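PDB 3BBL: regulatory protein of LacI family, which probably regulates transcription as a DNA-binding protein of the LacI family, with a periplasmic-binding-protein-like core that in relatives binds a small effector. Local coordinates for residues G63-F68 and Q86-V91; I55-I60 and V80-K85; S4-Y9 and F40-P45. All coordinates share one frame; numbering follows the deposited sequence.

Interaction 1 of 3, residues G63-F68 and Q86-V91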
ATOM      1  N   GLY A  63      22.282  22.345   5.614  1.00 51.43           N
ATOM      2  CA  GLY A  63      22.513  21.765   6.926  1.00 49.47           C
ATOM      3  C   GLY A  63      21.269  21.150   7.545  1.00 48.66           C
ATOM      4  O   GLY A  63      21.253  20.832   8.732  1.00 48.64           O
ATOM      5  N   ASN A  64      20.227  20.970   6.742  1.00 47.98           N
ATOM      6  CA  ASN A  64      18.978  20.400   7.236  1.00 48.46           C
ATOM      7  C   ASN A  64      19.009  18.895   7.528  1.00 45.98           C
ATOM      8  O   ASN A  64      18.121  18.381   8.207  1.00 46.28           O
ATOM      9  CB  ASN A  64      17.836  20.709   6.257  1.00 51.83           C
ATOM     10  CG  ASN A  64      17.462  22.190   6.237  1.00 55.91           C
ATOM     11  OD1 ASN A  64      18.027  22.999   6.982  1.00 56.56           O
ATOM     12  ND2 ASN A  64      16.501  22.548   5.384  1.00 55.14           N
ATOM     13  N   VAL A  65      20.018  18.191   7.022  1.00 42.69           N
ATOM     14  CA  VAL A  65      20.136  16.754   7.257  1.00 40.71           C
ATOM     15  C   VAL A  65      21.585  16.354   7.457  1.00 39.84           C
ATOM     16  O   VAL A  65      22.485  17.015   6.959  1.00 40.86           O
ATOM     17  CB  VAL A  65      19.577  15.932   6.076  1.00 40.78           C
ATOM     18  CG1 VAL A  65      18.114  16.263   5.857  1.00 41.20           C
ATOM     19  CG2 VAL A  65      20.378  16.212   4.820  1.00 39.64           C
ATOM     20  N   ASP A  66      21.803  15.265   8.181  1.00 39.14           N
ATOM     21  CA  ASP A  66      23.151  14.784   8.438  1.00 39.02           C
ATOM     22  C   ASP A  66      23.473  13.609   7.527  1.00 38.23           C
ATOM     23  O   ASP A  66      24.620  13.182   7.432  1.00 39.28           O
ATOM     24  CB  ASP A  66      23.287  14.343   9.898  1.00 39.57           C
ATOM     25  CG  ASP A  66      22.721  15.357  10.863  1.00 41.92           C
ATOM     26  OD1 ASP A  66      22.967  16.567  10.671  1.00 44.62           O
ATOM     27  OD2 ASP A  66      22.033  14.949  11.816  1.00 41.89           O
ATOM     28  N   GLY A  67      22.453  13.087   6.858  1.00 37.76           N
ATOM     29  CA  GLY A  67      22.650  11.950   5.977  1.00 36.32           C
ATOM     30  C   GLY A  67      21.406  11.605   5.178  1.00 35.10           C
ATOM     31  O   GLY A  67      20.322  12.152   5.412  1.00 34.45           O
ATOM     32  N   PHE A  68      21.567  10.690   4.231  1.00 32.96           N
ATOM     33  CA  PHE A  68      20.473  10.263   3.372  1.00 32.00           C
ATOM     34  C   PHE A  68      20.335   8.751   3.319  1.00 30.69           C
ATOM     35  O   PHE A  68      21.284   8.005   3.560  1.00 30.95           O
ATOM     36  CB  PHE A  68      20.712  10.715   1.934  1.00 31.99           C
ATOM     37  CG  PHE A  68      20.696  12.193   1.734  1.00 32.28           C
ATOM     38  CD1 PHE A  68      19.494  12.883   1.647  1.00 31.13           C
ATOM     39  CD2 PHE A  68      21.889  12.891   1.569  1.00 32.66           C
ATOM     40  CE1 PHE A  68      19.473  14.248   1.389  1.00 33.02           C
ATOM     41  CE2 PHE A  68      21.886  14.253   1.312  1.00 32.64           C
ATOM     42  CZ  PHE A  68      20.675  14.937   1.220  1.00 34.30           C
ATOM     43  N   GLN A  86      30.929  13.832  -2.657  1.00 48.33           N
ATOM     44  CA  GLN A  86      30.779  14.822  -1.598  1.00 46.69           C
ATOM     45  C   GLN A  86      31.158  14.293  -0.217  1.00 45.84           C
ATOM     46  O   GLN A  86      31.104  15.029   0.767  1.00 45.54           O
ATOM     47  CB  GLN A  86      29.336  15.316  -1.549  1.00 47.22           C
ATOM     48  CG  GLN A  86      28.780  15.757  -2.886  1.00 50.38           C
ATOM     49  CD  GLN A  86      29.480  16.984  -3.442  1.00 52.65           C
ATOM     50  OE1 GLN A  86      29.496  18.039  -2.807  1.00 52.77           O
ATOM     51  NE2 GLN A  86      30.062  16.851  -4.634  1.00 51.58           N
ATOM     52  N   LYS A  87      31.538  13.025  -0.134  1.00 44.75           N
ATOM     53  CA  LYS A  87      31.892  12.448   1.157  1.00 45.02           C
ATOM     54  C   LYS A  87      30.785  12.675   2.195  1.00 44.13           C
ATOM     55  O   LYS A  87      31.068  12.795   3.387  1.00 44.19           O
ATOM     56  CB  LYS A  87      33.199  13.058   1.678  1.00 46.99           C
ATOM     57  CG  LYS A  87      34.473  12.422   1.142  1.00 50.39           C
ATOM     58  CD  LYS A  87      34.606  12.558  -0.368  1.00 52.35           C
ATOM     59  CE  LYS A  87      35.922  11.947  -0.857  1.00 54.70           C
ATOM     60  NZ  LYS A  87      36.078  12.029  -2.340  1.00 55.43           N
ATOM     61  N   PHE A  88      29.532  12.734   1.746  1.00 43.03           N
ATOM     62  CA  PHE A  88      28.401  12.943   2.655  1.00 41.08           C
ATOM     63  C   PHE A  88      27.788  11.606   3.088  1.00 40.12           C
ATOM     64  O   PHE A  88      27.621  10.699   2.275  1.00 40.57           O
ATOM     65  CB  PHE A  88      27.328  13.802   1.981  1.00 41.14           C
ATOM     66  CG  PHE A  88      26.403  14.476   2.950  1.00 41.23           C
ATOM     67  CD1 PHE A  88      26.838  15.566   3.701  1.00 40.65           C
ATOM     68  CD2 PHE A  88      25.112  14.009   3.140  1.00 40.66           C
ATOM     69  CE1 PHE A  88      25.999  16.180   4.628  1.00 39.53           C
ATOM     70  CE2 PHE A  88      24.262  14.613   4.066  1.00 40.61           C
ATOM     71  CZ  PHE A  88      24.706  15.702   4.811  1.00 39.98           C
ATOM     72  N   PRO A  89      27.431  11.475   4.377  1.00 39.19           N
ATOM     73  CA  PRO A  89      26.839  10.242   4.918  1.00 38.48           C
ATOM     74  C   PRO A  89      25.557   9.783   4.218  1.00 38.15           C
ATOM     75  O   PRO A  89      24.640  10.577   3.973  1.00 36.41           O
ATOM     76  CB  PRO A  89      26.573  10.593   6.381  1.00 39.13           C
ATOM     77  CG  PRO A  89      27.563  11.683   6.669  1.00 38.99           C
ATOM     78  CD  PRO A  89      27.508  12.511   5.419  1.00 38.54           C
ATOM     79  N   PHE A  90      25.497   8.494   3.904  1.00 37.00           N
ATOM     80  CA  PHE A  90      24.323   7.936   3.256  1.00 36.01           C
ATOM     81  C   PHE A  90      24.382   6.426   3.273  1.00 35.29           C
ATOM     82  O   PHE A  90      25.456   5.833   3.325  1.00 34.79           O
ATOM     83  CB  PHE A  90      24.211   8.432   1.810  1.00 34.43           C
ATOM     84  CG  PHE A  90      25.095   7.702   0.834  1.00 35.95           C
ATOM     85  CD1 PHE A  90      24.659   6.528   0.220  1.00 36.10           C
ATOM     86  CD2 PHE A  90      26.355   8.197   0.510  1.00 36.41           C
ATOM     87  CE1 PHE A  90      25.469   5.860  -0.711  1.00 38.12           C
ATOM     88  CE2 PHE A  90      27.172   7.540  -0.416  1.00 36.16           C
ATOM     89  CZ  PHE A  90      26.729   6.369  -1.028  1.00 38.17           C
ATOM     90  N   VAL A  91      23.207   5.815   3.249  1.00 35.65           N
ATOM     91  CA  VAL A  91      23.084   4.366   3.210  1.00 34.54           C
ATOM     92  C   VAL A  91      22.117   4.086   2.078  1.00 33.41           C
ATOM     93  O   VAL A  91      21.061   4.709   1.989  1.00 33.53           O
ATOM     94  CB  VAL A  91      22.497   3.795   4.515  1.00 34.18           C
ATOM     95  CG1 VAL A  91      22.133   2.333   4.319  1.00 35.13           C
ATOM     96  CG2 VAL A  91      23.500   3.927   5.639  1.00 33.13           C
TER
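F68 and F90 sit side by side on neighbouring parallel strands, and F68 bonds to the residues flanking its partner. F68 N donates to P89 O at 3.1 Å, and F68 O accepts from V91 N at 2.9 Å in a straighter approach, the angle at the oxygen being 160°. One residue on each side of F90 is thus engaged by a single residue of the neighbouring strand, the register of a parallel bridge. The F88 ring, its CG anti to the backbone N (chi1 -159°), reaches across to F68, where CE2 of F88 lies 3.7 Å from CE2 of F68; the two planes stand 54° apart, an oblique pairing. The far atom of the F88 ring, CZ, ends 3.4 Å from V65 O, which lies at the ring edge and in its plane. The bridge closes the beta-alpha-beta crossover of strand 67-70, helix 78-85 and strand 90-93 in the Rossmann-like N-terminal half of the periplasmic-binding-protein fold. P89 rests CG against D66 O at 3.4 Å, while the carboxylate of D66 turns to S4 OG and F5 N. At the start of 86-91, K87 ends its helix in a Schellman motif and turns the chain toward the strand. Helix 243-258 packs on P89 and V91, and L83 of helix 78-85 on F68 and F90.

Interaction 2 of 3, residues I55-I60 and V80-K85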
ATOM      1  N   ILE A  55      18.375  18.766  -5.583  1.00 46.85           N
ATOM      2  CA  ILE A  55      17.770  18.685  -4.265  1.00 45.31           C
ATOM      3  C   ILE A  55      18.743  18.127  -3.220  1.00 43.76           C
ATOM      4  O   ILE A  55      18.728  18.558  -2.066  1.00 43.04           O
ATOM      5  CB  ILE A  55      16.481  17.836  -4.319  1.00 46.10           C
ATOM      6  CG1 ILE A  55      15.859  17.729  -2.925  1.00 46.71           C
ATOM      7  CG2 ILE A  55      16.789  16.475  -4.907  1.00 47.05           C
ATOM      8  CD1 ILE A  55      15.380  19.047  -2.350  1.00 47.89           C
ATOM      9  N   TYR A  56      19.587  17.176  -3.612  1.00 42.37           N
ATOM     10  CA  TYR A  56      20.557  16.623  -2.670  1.00 42.76           C
ATOM     11  C   TYR A  56      21.590  17.696  -2.344  1.00 43.18           C
ATOM     12  O   TYR A  56      21.983  17.874  -1.192  1.00 41.93           O
ATOM     13  CB  TYR A  56      21.270  15.396  -3.253  1.00 41.62           C
ATOM     14  CG  TYR A  56      20.432  14.135  -3.259  1.00 40.49           C
ATOM     15  CD1 TYR A  56      19.577  13.849  -4.320  1.00 39.37           C
ATOM     16  CD2 TYR A  56      20.480  13.238  -2.188  1.00 38.73           C
ATOM     17  CE1 TYR A  56      18.791  12.706  -4.319  1.00 37.16           C
ATOM     18  CE2 TYR A  56      19.696  12.096  -2.177  1.00 38.21           C
ATOM     19  CZ  TYR A  56      18.850  11.836  -3.247  1.00 38.55           C
ATOM     20  OH  TYR A  56      18.051  10.710  -3.236  1.00 37.81           O
ATOM     21  N   ARG A  57      22.012  18.405  -3.384  1.00 44.77           N
ATOM     22  CA  ARG A  57      22.992  19.478  -3.270  1.00 45.86           C
ATOM     23  C   ARG A  57      22.468  20.548  -2.303  1.00 45.69           C
ATOM     24  O   ARG A  57      23.198  21.034  -1.437  1.00 45.14           O
ATOM     25  CB  ARG A  57      23.233  20.089  -4.656  1.00 46.51           C
ATOM     26  CG  ARG A  57      24.551  20.820  -4.811  1.00 47.44           C
ATOM     27  CD  ARG A  57      24.504  21.792  -5.988  1.00 49.77           C
ATOM     28  NE  ARG A  57      24.288  21.146  -7.283  1.00 50.95           N
ATOM     29  CZ  ARG A  57      25.173  20.363  -7.893  1.00 51.31           C
ATOM     30  NH1 ARG A  57      26.348  20.117  -7.328  1.00 50.88           N
ATOM     31  NH2 ARG A  57      24.885  19.836  -9.074  1.00 50.78           N
ATOM     32  N   ASP A  58      21.193  20.896  -2.447  1.00 45.56           N
ATOM     33  CA  ASP A  58      20.557  21.901  -1.602  1.00 45.31           C
ATOM     34  C   ASP A  58      20.466  21.477  -0.143  1.00 45.93           C
ATOM     35  O   ASP A  58      20.822  22.236   0.754  1.00 46.45           O
ATOM     36  CB  ASP A  58      19.149  22.200  -2.110  1.00 46.39           C
ATOM     37  CG  ASP A  58      19.146  22.846  -3.477  1.00 48.55           C
ATOM     38  OD1 ASP A  58      19.957  22.436  -4.331  1.00 51.05           O
ATOM     39  OD2 ASP A  58      18.325  23.755  -3.705  1.00 49.30           O
ATOM     40  N   LEU A  59      19.983  20.261   0.096  1.00 46.18           N
ATOM     41  CA  LEU A  59      19.823  19.772   1.459  1.00 46.07           C
ATOM     42  C   LEU A  59      21.128  19.651   2.233  1.00 46.57           C
ATOM     43  O   LEU A  59      21.148  19.818   3.456  1.00 45.87           O
ATOM     44  CB  LEU A  59      19.079  18.432   1.456  1.00 44.58           C
ATOM     45  CG  LEU A  59      17.606  18.527   1.036  1.00 43.84           C
ATOM     46  CD1 LEU A  59      16.982  17.148   0.982  1.00 41.20           C
ATOM     47  CD2 LEU A  59      16.860  19.417   2.010  1.00 41.21           C
ATOM     48  N   ILE A  60      22.219  19.372   1.529  1.00 47.40           N
ATOM     49  CA  ILE A  60      23.508  19.241   2.191  1.00 47.82           C
ATOM     50  C   ILE A  60      24.019  20.580   2.723  1.00 49.23           C
ATOM     51  O   ILE A  60      24.346  20.694   3.908  1.00 49.92           O
ATOM     52  CB  ILE A  60      24.568  18.625   1.251  1.00 47.81           C
ATOM     53  CG1 ILE A  60      24.179  17.182   0.909  1.00 47.60           C
ATOM     54  CG2 ILE A  60      25.935  18.649   1.920  1.00 46.42           C
ATOM     55  CD1 ILE A  60      25.107  16.502  -0.074  1.00 45.16           C
ATOM     56  N   VAL A  80      24.194   7.999  -5.903  1.00 39.94           N
ATOM     57  CA  VAL A  80      25.247   7.328  -5.143  1.00 41.05           C
ATOM     58  C   VAL A  80      26.613   7.896  -5.514  1.00 43.59           C
ATOM     59  O   VAL A  80      27.479   8.085  -4.658  1.00 43.91           O
ATOM     60  CB  VAL A  80      25.243   5.807  -5.420  1.00 39.58           C
ATOM     61  CG1 VAL A  80      26.420   5.136  -4.716  1.00 38.06           C
ATOM     62  CG2 VAL A  80      23.923   5.204  -4.954  1.00 38.51           C
ATOM     63  N   GLN A  81      26.790   8.160  -6.802  1.00 45.44           N
ATOM     64  CA  GLN A  81      28.030   8.708  -7.330  1.00 47.65           C
ATOM     65  C   GLN A  81      28.272  10.073  -6.684  1.00 46.98           C
ATOM     66  O   GLN A  81      29.347  10.350  -6.150  1.00 45.90           O
ATOM     67  CB  GLN A  81      27.894   8.865  -8.846  1.00 50.64           C
ATOM     68  CG  GLN A  81      29.171   8.717  -9.639  1.00 55.55           C
ATOM     69  CD  GLN A  81      28.927   8.911 -11.127  1.00 59.86           C
ATOM     70  OE1 GLN A  81      28.052   8.266 -11.717  1.00 61.05           O
ATOM     71  NE2 GLN A  81      29.698   9.804 -11.742  1.00 61.70           N
ATOM     72  N   PHE A  82      27.246  10.912  -6.733  1.00 46.28           N
ATOM     73  CA  PHE A  82      27.312  12.252  -6.170  1.00 46.47           C
ATOM     74  C   PHE A  82      27.666  12.268  -4.686  1.00 46.21           C
ATOM     75  O   PHE A  82      28.675  12.848  -4.293  1.00 47.70           O
ATOM     76  CB  PHE A  82      25.979  12.963  -6.389  1.00 47.59           C
ATOM     77  CG  PHE A  82      25.904  14.316  -5.749  1.00 49.72           C
ATOM     78  CD1 PHE A  82      26.731  15.351  -6.175  1.00 50.19           C
ATOM     79  CD2 PHE A  82      25.005  14.556  -4.715  1.00 49.24           C
ATOM     80  CE1 PHE A  82      26.665  16.608  -5.581  1.00 50.08           C
ATOM     81  CE2 PHE A  82      24.931  15.807  -4.112  1.00 51.09           C
ATOM     82  CZ  PHE A  82      25.764  16.836  -4.547  1.00 51.10           C
ATOM     83  N   LEU A  83      26.839  11.632  -3.863  1.00 45.54           N
ATOM     84  CA  LEU A  83      27.078  11.601  -2.425  1.00 44.11           C
ATOM     85  C   LEU A  83      28.441  11.020  -2.080  1.00 44.04           C
ATOM     86  O   LEU A  83      29.040  11.384  -1.067  1.00 44.65           O
ATOM     87  CB  LEU A  83      25.971  10.808  -1.719  1.00 41.89           C
ATOM     88  CG  LEU A  83      24.568  11.393  -1.919  1.00 40.88           C
ATOM     89  CD1 LEU A  83      23.532  10.511  -1.248  1.00 40.28           C
ATOM     90  CD2 LEU A  83      24.523  12.808  -1.358  1.00 39.72           C
ATOM     91  N   LEU A  84      28.934  10.114  -2.917  1.00 44.18           N
ATOM     92  CA  LEU A  84      30.242   9.514  -2.677  1.00 45.68           C
ATOM     93  C   LEU A  84      31.322  10.569  -2.878  1.00 46.27           C
ATOM     94  O   LEU A  84      32.270  10.660  -2.097  1.00 45.38           O
ATOM     95  CB  LEU A  84      30.486   8.337  -3.629  1.00 45.05           C
ATOM     96  CG  LEU A  84      29.873   6.999  -3.221  1.00 44.17           C
ATOM     97  CD1 LEU A  84      30.071   5.996  -4.332  1.00 44.80           C
ATOM     98  CD2 LEU A  84      30.515   6.513  -1.933  1.00 42.37           C
ATOM     99  N   LYS A  85      31.168  11.364  -3.931  1.00 47.81           N
ATOM    100  CA  LYS A  85      32.119  12.422  -4.235  1.00 50.02           C
ATOM    101  C   LYS A  85      32.120  13.461  -3.117  1.00 49.74           C
ATOM    102  O   LYS A  85      33.182  13.903  -2.672  1.00 51.12           O
ATOM    103  CB  LYS A  85      31.758  13.089  -5.566  1.00 51.29           C
ATOM    104  CG  LYS A  85      31.858  12.161  -6.765  1.00 54.99           C
ATOM    105  CD  LYS A  85      31.227  12.782  -8.011  1.00 58.56           C
ATOM    106  CE  LYS A  85      31.249  11.811  -9.199  1.00 59.77           C
ATOM    107  NZ  LYS A  85      30.479  12.316 -10.376  1.00 59.90           N
TER
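Helix segments 55-60 and 80-85 run in nearly the same direction, their axes 29° apart in N-to-C sense and 11.2 Å apart at closest approach. Y56 and L83 are the nearest pair of CA atoms, 8.2 Å apart, so the backbones stay separate and side chains bridge the gap. F82 fills much of it. With CG anti to its backbone N (chi1 175°), its ring extends across to the facing helix, where CE2 comes 3.8 Å from CB of Y56 and CZ lies 4.0 Å from CA of R57, so the ring meets the helix backbone as well as the side chains. These are the helices that follow strands 40-43 and 67-70 in the chain, adjacent on one side of the parallel sheet as in a Rossmann-like alpha/beta domain. I60 CD1 touches both partners, 4.1 Å from CE2 of F82 and 4.0 Å from CD2 of L83. The same L83 methyl approaches the Y56 ring at CD2, 4.1 Å away, the two side chains crossing at about a right angle. At the outer margin R57, bent at chi3, brings NH1 to 3.9 Å from CE1 of F82; the guanidinium and ring planes are 75° apart, far from a flat stack. Inward, the Y56 ring meets those of F68 and F44, the latter edge-to-face. I53 of the preceding loop also touches F82.

Interaction 3 of 3, residues S4-Y9 and F40-P45. With EDO (1,2-ethanediol), chain B.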
ATOM      1  N   SER A   4      21.987  17.842  12.857  1.00 43.28           N
ATOM      2  CA  SER A   4      20.632  18.337  12.671  1.00 42.89           C
ATOM      3  C   SER A   4      19.647  17.278  13.156  1.00 41.47           C
ATOM      4  O   SER A   4      18.463  17.556  13.336  1.00 40.15           O
ATOM      5  CB  SER A   4      20.369  18.621  11.194  1.00 44.36           C
ATOM      6  OG  SER A   4      20.427  17.422  10.442  1.00 45.76           O
ATOM      7  N   PHE A   5      20.147  16.064  13.364  1.00 41.39           N
ATOM      8  CA  PHE A   5      19.320  14.948  13.812  1.00 41.74           C
ATOM      9  C   PHE A   5      18.195  14.641  12.824  1.00 39.87           C
ATOM     10  O   PHE A   5      17.089  14.261  13.208  1.00 39.42           O
ATOM     11  CB  PHE A   5      18.753  15.243  15.202  1.00 43.87           C
ATOM     12  CG  PHE A   5      19.776  15.155  16.296  1.00 46.82           C
ATOM     13  CD1 PHE A   5      20.322  13.925  16.657  1.00 47.89           C
ATOM     14  CD2 PHE A   5      20.227  16.303  16.941  1.00 47.80           C
ATOM     15  CE1 PHE A   5      21.308  13.839  17.650  1.00 48.59           C
ATOM     16  CE2 PHE A   5      21.212  16.228  17.934  1.00 47.30           C
ATOM     17  CZ  PHE A   5      21.753  14.996  18.288  1.00 47.60           C
HETATM   18  N   MSE A   6      18.489  14.812  11.542  1.00 38.54           N
HETATM   19  CA  MSE A   6      17.515  14.534  10.504  1.00 38.93           C
HETATM   20  C   MSE A   6      18.118  13.767   9.334  1.00 37.84           C
HETATM   21  O   MSE A   6      19.210  14.082   8.856  1.00 37.90           O
HETATM   22  CB  MSE A   6      16.872  15.833  10.045  1.00 40.00           C
HETATM   23  CG  MSE A   6      15.942  16.339  11.105  1.00 42.78           C
HETATM   24 SE   MSE A   6      14.961  17.887  10.528  1.00 46.36          SE
HETATM   25  CE  MSE A   6      13.663  16.973   9.482  1.00 45.40           C
ATOM     26  N   ILE A   7      17.401  12.734   8.900  1.00 36.35           N
ATOM     27  CA  ILE A   7      17.842  11.892   7.794  1.00 35.02           C
ATOM     28  C   ILE A   7      16.913  12.112   6.611  1.00 34.00           C
ATOM     29  O   ILE A   7      15.699  11.938   6.718  1.00 34.77           O
ATOM     30  CB  ILE A   7      17.821  10.400   8.207  1.00 34.58           C
ATOM     31  CG1 ILE A   7      18.799  10.179   9.362  1.00 33.77           C
ATOM     32  CG2 ILE A   7      18.183   9.512   7.019  1.00 33.81           C
ATOM     33  CD1 ILE A   7      18.543   8.924  10.165  1.00 35.75           C
ATOM     34  N   GLY A   8      17.487  12.518   5.487  1.00 33.25           N
ATOM     35  CA  GLY A   8      16.683  12.760   4.307  1.00 33.31           C
ATOM     36  C   GLY A   8      16.336  11.487   3.562  1.00 33.31           C
ATOM     37  O   GLY A   8      17.174  10.595   3.403  1.00 32.86           O
ATOM     38  N   TYR A   9      15.090  11.400   3.113  1.00 32.46           N
ATOM     39  CA  TYR A   9      14.632  10.239   2.366  1.00 32.26           C
ATOM     40  C   TYR A   9      13.662  10.650   1.267  1.00 30.80           C
ATOM     41  O   TYR A   9      12.955  11.646   1.386  1.00 30.64           O
ATOM     42  CB  TYR A   9      13.950   9.219   3.296  1.00 31.13           C
ATOM     43  CG  TYR A   9      13.483   7.973   2.570  1.00 30.50           C
ATOM     44  CD1 TYR A   9      14.386   7.179   1.867  1.00 30.86           C
ATOM     45  CD2 TYR A   9      12.129   7.627   2.525  1.00 31.56           C
ATOM     46  CE1 TYR A   9      13.965   6.082   1.133  1.00 31.13           C
ATOM     47  CE2 TYR A   9      11.693   6.527   1.788  1.00 31.12           C
ATOM     48  CZ  TYR A   9      12.616   5.759   1.088  1.00 32.70           C
ATOM     49  OH  TYR A   9      12.200   4.695   0.308  1.00 31.15           O
ATOM     50  N   PHE A  40      14.914  12.302  13.149  1.00 35.31           N
ATOM     51  CA  PHE A  40      13.681  12.421  12.383  1.00 34.78           C
ATOM     52  C   PHE A  40      14.043  12.130  10.940  1.00 33.86           C
ATOM     53  O   PHE A  40      15.177  12.370  10.515  1.00 33.30           O
ATOM     54  CB  PHE A  40      13.089  13.838  12.435  1.00 36.79           C
ATOM     55  CG  PHE A  40      12.503  14.220  13.765  1.00 40.63           C
ATOM     56  CD1 PHE A  40      13.310  14.720  14.780  1.00 41.86           C
ATOM     57  CD2 PHE A  40      11.138  14.101  13.995  1.00 41.14           C
ATOM     58  CE1 PHE A  40      12.768  15.097  16.004  1.00 43.10           C
ATOM     59  CE2 PHE A  40      10.585  14.475  15.217  1.00 42.34           C
ATOM     60  CZ  PHE A  40      11.402  14.975  16.223  1.00 42.82           C
ATOM     61  N   VAL A  41      13.084  11.596  10.192  1.00 32.76           N
ATOM     62  CA  VAL A  41      13.293  11.323   8.782  1.00 30.76           C
ATOM     63  C   VAL A  41      12.667  12.510   8.071  1.00 30.10           C
ATOM     64  O   VAL A  41      11.538  12.892   8.360  1.00 30.33           O
ATOM     65  CB  VAL A  41      12.579  10.035   8.323  1.00 31.41           C
ATOM     66  CG1 VAL A  41      12.726   9.874   6.812  1.00 28.35           C
ATOM     67  CG2 VAL A  41      13.162   8.825   9.051  1.00 29.54           C
ATOM     68  N   LEU A  42      13.410  13.110   7.153  1.00 29.10           N
ATOM     69  CA  LEU A  42      12.898  14.247   6.424  1.00 28.70           C
ATOM     70  C   LEU A  42      12.648  13.899   4.965  1.00 29.44           C
ATOM     71  O   LEU A  42      13.585  13.786   4.174  1.00 29.83           O
ATOM     72  CB  LEU A  42      13.882  15.407   6.507  1.00 27.03           C
ATOM     73  CG  LEU A  42      13.436  16.689   5.807  1.00 28.62           C
ATOM     74  CD1 LEU A  42      12.218  17.256   6.516  1.00 27.05           C
ATOM     75  CD2 LEU A  42      14.577  17.698   5.798  1.00 29.43           C
ATOM     76  N   PRO A  43      11.376  13.710   4.591  1.00 30.09           N
ATOM     77  CA  PRO A  43      11.031  13.381   3.207  1.00 29.73           C
ATOM     78  C   PRO A  43      11.201  14.603   2.317  1.00 29.72           C
ATOM     79  O   PRO A  43      10.923  15.721   2.732  1.00 30.89           O
ATOM     80  CB  PRO A  43       9.563  12.976   3.298  1.00 30.50           C
ATOM     81  CG  PRO A  43       9.407  12.534   4.711  1.00 31.83           C
ATOM     82  CD  PRO A  43      10.209  13.546   5.471  1.00 29.60           C
ATOM     83  N   PHE A  44      11.672  14.385   1.099  1.00 29.03           N
ATOM     84  CA  PHE A  44      11.829  15.462   0.138  1.00 28.32           C
ATOM     85  C   PHE A  44      11.369  14.900  -1.204  1.00 29.78           C
ATOM     86  O   PHE A  44      11.420  13.693  -1.425  1.00 29.69           O
ATOM     87  CB  PHE A  44      13.287  15.962   0.089  1.00 24.24           C
ATOM     88  CG  PHE A  44      14.292  14.927  -0.311  1.00 20.60           C
ATOM     89  CD1 PHE A  44      14.580  14.699  -1.649  1.00 19.50           C
ATOM     90  CD2 PHE A  44      14.985  14.206   0.657  1.00 21.56           C
ATOM     91  CE1 PHE A  44      15.552  13.767  -2.026  1.00 19.50           C
ATOM     92  CE2 PHE A  44      15.959  13.269   0.296  1.00 21.38           C
ATOM     93  CZ  PHE A  44      16.244  13.052  -1.051  1.00 20.93           C
ATOM     94  N   PRO A  45      10.886  15.767  -2.107  1.00 31.21           N
ATOM     95  CA  PRO A  45      10.413  15.325  -3.420  1.00 32.26           C
ATOM     96  C   PRO A  45      11.440  14.506  -4.188  1.00 33.35           C
ATOM     97  O   PRO A  45      12.612  14.865  -4.262  1.00 34.74           O
ATOM     98  CB  PRO A  45      10.066  16.637  -4.115  1.00 32.61           C
ATOM     99  CG  PRO A  45       9.597  17.485  -2.969  1.00 32.19           C
ATOM    100  CD  PRO A  45      10.667  17.212  -1.936  1.00 31.32           C
TER
HETATM  101  C1  EDO B 500       7.667  12.518  -3.071  1.00 24.86           C
HETATM  102  O1  EDO B 500       8.317  12.510  -4.336  1.00 28.72           O
HETATM  103  C2  EDO B 500       8.388  11.569  -2.102  1.00 25.88           C
HETATM  104  O2  EDO B 500       9.732  11.308  -2.529  1.00 22.70           O
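Strands 6-9 and 40-43, joined through helix 23-36, form the first beta-alpha-beta unit of the N-terminal half, with 40-43 the outermost strand of the sheet within this chain. The parallel ladder pairs M6 with F40, I7 with V41, G8 with L42 and Y9 with P43. Its bonds differ in direction: I7 N meets F40 O at 2.8 Å nearly along the C=O axis, whereas Y9 N reaches L42 O at 3.0 Å from 47° above the carbonyl plane. Between them L42 N donates to I7 O, and F40 N to F5 O and F44 N to Y9 O complete the two ends, the last at 3.0 Å. On one face the selenomethionine M6, bent at chi3 (79°), brings CE to 3.3 Å from CD1 of L42, while its CG lies 4.0 Å from CB of F40. Here the second subunit packs on the sheet, M6 against M6 of the neighbouring chain and L42 against the same residue, which places this face in the dimer contact. The other face carries V41 and Y9, with V41 CG1 3.8 Å from Y9 CB; M30 of helix 23-36 covers both, and Y9 OH bonds to S71 OG. Past the strand, F44 has CG between its backbone N and carbonyl carbon (chi1 61°), which lays the ring beside strand 6-9, with CE2 3.5 Å from Y9 N. G8, lacking a side chain, leaves room for CE2 to come this close. Cutting F44 back to an alanine is likely to open a gap beside G8 and Y9 and to leave Y56 without its edge-to-face partner. F44 O lies 3.1 Å from O2 of a bound 1,2-ethanediol, most likely an additive of the crystallisation solution.

How the interactions relate
From the N terminus, interaction 3 comes first: strand 6-9 is rejoined by strand 40-43 after helix 23-36, closing a loop before the other two open. Helix 54-61 then starts interaction 2, and strand 67-70 starts interaction 1 before helix 78-85 completes interaction 2 and strand 90-93 completes interaction 1, so these two cross along the chain. Their centres are about 8 Å apart, and I60 packs on both F68 and F88. Interactions 1 and 3 share one sheet, strands 67-70 and 6-9 being neighbours, and the D66 carboxylate ties the two contacts. F44 packs on I55, Y56 and L59, tying the edge strand's end to the helix layer.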